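Local coordinates for protein aldo-keto reductase 2E (Bombyx mori, PDB 3WCZ) that reduces 3-dehydroecdysone with NADPH as cosubstrate and may help regulate molting in the silkworm, at residues Tyr49-Thr54 with Gly253-Pro258. Residues are numbered along the deposited sequence; the frame is centred on the assembly and turned at random.
With NAP (NADP nicotinamide-adenine-dinucleotide phosphate), chain B.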
loop_
_atom_site.group_PDB
_atom_site.type_symbol
_atom_site.label_atom_id
_atom_site.label_comp_id
_atom_site.label_asym_id
_atom_site.label_seq_id
_atom_site.Cartn_x
_atom_site.Cartn_y
_atom_site.Cartn_z
ATOM N N TYR A 49 10.715 11.070 -0.563
ATOM C CA TYR A 49 9.466 10.381 -0.893
ATOM C C TYR A 49 8.508 11.365 -1.553
ATOM O O TYR A 49 8.428 12.549 -1.169
ATOM C CB TYR A 49 8.756 9.861 0.354
ATOM C CG TYR A 49 9.342 8.684 1.059
ATOM C CD1 TYR A 49 10.588 8.758 1.676
ATOM C CD2 TYR A 49 8.619 7.503 1.196
ATOM C CE1 TYR A 49 11.100 7.690 2.393
ATOM C CE2 TYR A 49 9.113 6.434 1.926
ATOM C CZ TYR A 49 10.355 6.523 2.509
ATOM O OH TYR A 49 10.834 5.474 3.246
ATOM N N ARG A 50 7.752 10.837 -2.506
ATOM C CA ARG A 50 6.712 11.594 -3.172
ATOM C C ARG A 50 5.418 10.793 -3.205
ATOM O O ARG A 50 4.508 11.147 -3.960
ATOM C CB ARG A 50 7.139 11.935 -4.602
ATOM C CG ARG A 50 8.370 12.863 -4.683
ATOM C CD ARG A 50 8.093 14.223 -4.072
ATOM N NE ARG A 50 9.232 15.141 -4.170
ATOM C CZ ARG A 50 10.093 15.371 -3.189
ATOM N NH1 ARG A 50 9.996 14.725 -2.038
ATOM N NH2 ARG A 50 11.075 16.265 -3.371
ATOM N N HIS A 51 5.325 9.700 -2.479
ATOM C CA HIS A 51 4.117 8.874 -2.452
ATOM C C HIS A 51 3.823 8.501 -1.007
ATOM O O HIS A 51 4.696 7.976 -0.322
ATOM C CB HIS A 51 4.334 7.628 -3.345
ATOM C CG HIS A 51 3.147 6.708 -3.494
ATOM N ND1 HIS A 51 3.210 5.583 -4.283
ATOM C CD2 HIS A 51 1.898 6.703 -2.964
ATOM C CE1 HIS A 51 2.067 4.930 -4.239
ATOM N NE2 HIS A 51 1.243 5.596 -3.455
ATOM N N ILE A 52 2.600 8.813 -0.552
ATOM C CA ILE A 52 2.134 8.490 0.797
ATOM C C ILE A 52 0.911 7.597 0.663
ATOM O O ILE A 52 0.021 7.936 -0.118
ATOM C CB ILE A 52 1.726 9.733 1.608
ATOM C CG1 ILE A 52 2.789 10.839 1.545
ATOM C CG2 ILE A 52 1.403 9.330 3.034
ATOM C CD1 ILE A 52 4.130 10.517 2.168
ATOM N N ASP A 53 0.869 6.492 1.412
ATOM C CA ASP A 53 -0.272 5.567 1.458
ATOM C C ASP A 53 -0.989 5.730 2.792
ATOM O O ASP A 53 -0.356 5.599 3.845
ATOM C CB ASP A 53 0.178 4.101 1.317
ATOM C CG ASP A 53 -0.987 3.149 1.334
ATOM O OD1 ASP A 53 -1.621 2.999 0.274
ATOM O OD2 ASP A 53 -1.283 2.552 2.394
ATOM N N THR A 54 -2.281 6.047 2.748
ATOM C CA THR A 54 -3.105 6.151 3.933
ATOM C C THR A 54 -4.467 5.536 3.662
ATOM O O THR A 54 -4.665 4.860 2.659
ATOM C CB THR A 54 -3.159 7.630 4.420
ATOM O OG1 THR A 54 -3.740 7.712 5.732
ATOM C CG2 THR A 54 -3.937 8.525 3.511
ATOM N N GLY A 253 8.882 -6.124 -9.473
ATOM C CA GLY A 253 8.067 -5.139 -10.169
ATOM C C GLY A 253 6.982 -4.519 -9.321
ATOM O O GLY A 253 6.003 -4.005 -9.868
ATOM N N LEU A 254 7.125 -4.567 -8.007
ATOM C CA LEU A 254 6.106 -4.132 -7.053
ATOM C C LEU A 254 6.463 -2.772 -6.471
ATOM O O LEU A 254 7.616 -2.317 -6.551
ATOM C CB LEU A 254 5.987 -5.161 -5.927
ATOM C CG LEU A 254 5.937 -6.618 -6.387
ATOM C CD1 LEU A 254 5.845 -7.558 -5.198
ATOM C CD2 LEU A 254 4.797 -6.847 -7.347
ATOM N N ILE A 255 5.448 -2.128 -5.893
ATOM C CA ILE A 255 5.556 -0.844 -5.228
ATOM C C ILE A 255 5.436 -1.104 -3.728
ATOM O O ILE A 255 4.328 -1.247 -3.217
ATOM C CB ILE A 255 4.434 0.095 -5.703
ATOM C CG1 ILE A 255 4.571 0.351 -7.211
ATOM C CG2 ILE A 255 4.427 1.380 -4.898
ATOM C CD1 ILE A 255 3.261 0.883 -7.857
ATOM N N PRO A 256 6.570 -1.231 -3.014
ATOM C CA PRO A 256 6.472 -1.498 -1.580
ATOM C C PRO A 256 6.015 -0.276 -0.791
ATOM O O PRO A 256 6.228 0.872 -1.212
ATOM C CB PRO A 256 7.910 -1.875 -1.205
ATOM C CG PRO A 256 8.738 -1.132 -2.196
ATOM C CD PRO A 256 7.976 -1.186 -3.475
ATOM N N ILE A 257 5.345 -0.559 0.323
ATOM C CA ILE A 257 4.804 0.467 1.197
ATOM C C ILE A 257 5.420 0.376 2.600
ATOM O O ILE A 257 4.730 0.058 3.578
ATOM C CB ILE A 257 3.266 0.353 1.332
ATOM C CG1 ILE A 257 2.590 0.074 -0.012
ATOM C CG2 ILE A 257 2.694 1.626 1.950
ATOM C CD1 ILE A 257 1.118 -0.262 0.156
ATOM N N PRO A 258 6.720 0.647 2.728
ATOM C CA PRO A 258 7.325 0.546 4.062
ATOM C C PRO A 258 6.769 1.601 5.018
ATOM O O PRO A 258 6.808 2.804 4.727
ATOM C CB PRO A 258 8.816 0.786 3.784
ATOM C CG PRO A 258 8.840 1.605 2.565
ATOM C CD PRO A 258 7.706 1.069 1.724
HETATM P PA NAP B . 5.652 -2.729 7.596
HETATM O O1A NAP B . 6.057 -1.578 6.773
HETATM O O2A NAP B . 5.493 -4.070 7.068
HETATM O O5B NAP B . 6.458 -2.844 8.927
HETATM C C5B NAP B . 6.648 -1.739 9.759
HETATM C C4B NAP B . 7.544 -2.011 10.958
HETATM O O4B NAP B . 8.904 -2.176 10.512
HETATM C C3B NAP B . 7.554 -0.982 12.022
HETATM O O3B NAP B . 7.640 -1.659 13.252
HETATM C C2B NAP B . 8.754 -0.218 11.728
HETATM O O2B NAP B . 9.301 0.462 12.841
HETATM C C1B NAP B . 9.712 -1.256 11.205
HETATM N N9A NAP B . 10.712 -0.808 10.259
HETATM C C8A NAP B . 10.506 0.065 9.251
HETATM N N7A NAP B . 11.575 0.182 8.490
HETATM C C5A NAP B . 12.539 -0.639 9.014
HETATM C C6A NAP B . 13.857 -0.932 8.648
HETATM N N6A NAP B . 14.523 -0.344 7.568
HETATM N N1A NAP B . 14.513 -1.814 9.422
HETATM C C2A NAP B . 13.923 -2.391 10.468
HETATM N N3A NAP B . 12.655 -2.144 10.842
HETATM C C4A NAP B . 11.960 -1.271 10.098
HETATM O O3 NAP B . 4.245 -2.295 8.274
HETATM P PN NAP B . 2.686 -2.332 7.951
HETATM O O1N NAP B . 2.137 -1.117 8.603
HETATM O O2N NAP B . 2.168 -3.670 8.348
HETATM O O5D NAP B . 2.532 -2.235 6.372
HETATM C C5D NAP B . 2.981 -1.120 5.677
HETATM C C4D NAP B . 1.886 -0.203 5.116
HETATM O O4D NAP B . 1.100 -0.873 4.148
HETATM C C3D NAP B . 0.880 0.262 6.118
HETATM O O3D NAP B . 1.404 1.220 7.016
HETATM C C2D NAP B . -0.191 0.724 5.263
HETATM O O2D NAP B . 0.137 1.946 4.664
HETATM C C1D NAP B . -0.245 -0.389 4.240
HETATM N N1N NAP B . -1.134 -1.530 4.490
HETATM C C2N NAP B . -2.263 -1.675 3.772
HETATM C C3N NAP B . -3.085 -2.752 3.994
HETATM C C7N NAP B . -4.282 -2.865 3.128
HETATM O O7N NAP B . -4.358 -2.311 2.006
HETATM N N7N NAP B . -5.239 -3.720 3.546
HETATM C C4N NAP B . -2.812 -3.680 5.016
HETATM C C5N NAP B . -1.626 -3.534 5.749
HETATM C C6N NAP B . -0.820 -2.443 5.447
HETATM P P2B NAP B . 9.588 2.038 12.833
HETATM O O1X NAP B . 10.086 2.311 14.266
HETATM O O2X NAP B . 10.653 2.299 11.860
HETATM O O3X NAP B . 8.284 2.729 12.523
HETATM O O HOH W 1 9.452 3.956 5.343
#
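D53 and I257 meet inside the barrel, beside the nicotinamide ribose of NADP. Strand 51-53 is the second strand of this TIM barrel and strand 255-256 the eighth; strand 21-22 lies between them. The closest touch is D53 CB on I257 CG2, at 3.6 Å. The two side chains pass at a slant, methyl against methylene. D53 turns its CG away from the backbone N (chi1 -179°), and the carboxylate passes the isoleucine toward the cofactor. There OD2 accepts a hydrogen bond from NAP O2D, at 2.7 Å. The same OD2 forms a salt bridge with K87, and OD1 is hydrogen-bonded to Q180. I257 packs on the ribose as well: its CG2 lies 3.7 Å from NAP O4D. One methyl thus touches both D53 and the sugar. With an alanine at D53, the ribose hydroxyl, K87 and Q180 would probably all lose their carboxylate partner, though the CB contact with I257 would remain.

Further from the cofactor, H51 CE1 approaches I255 CG2 at 4.3 Å, with the methyl oblique to the ring. The ring is set by other partners: ND1 by P17 O, NE2 by T85 OG1, and F83 edge-to-face. At the other end, Y49 OH comes only loosely to P258 CG, at 4.4 Å. A water bridges the two residues: it donates to Y49 OH and to P258 O, each at 2.9 Å. Y49 OH is also hydrogen-bonded to I266 O, in helix 263-270.

No direct hydrogen bond joins the two segments. Their contact is apolar, with one water bridge. The polar chemistry is directed to the cofactor: D53 grips the ribose hydroxyl while I257 packs against the sugar, which probably helps to hold the ribose that carries the nicotinamide.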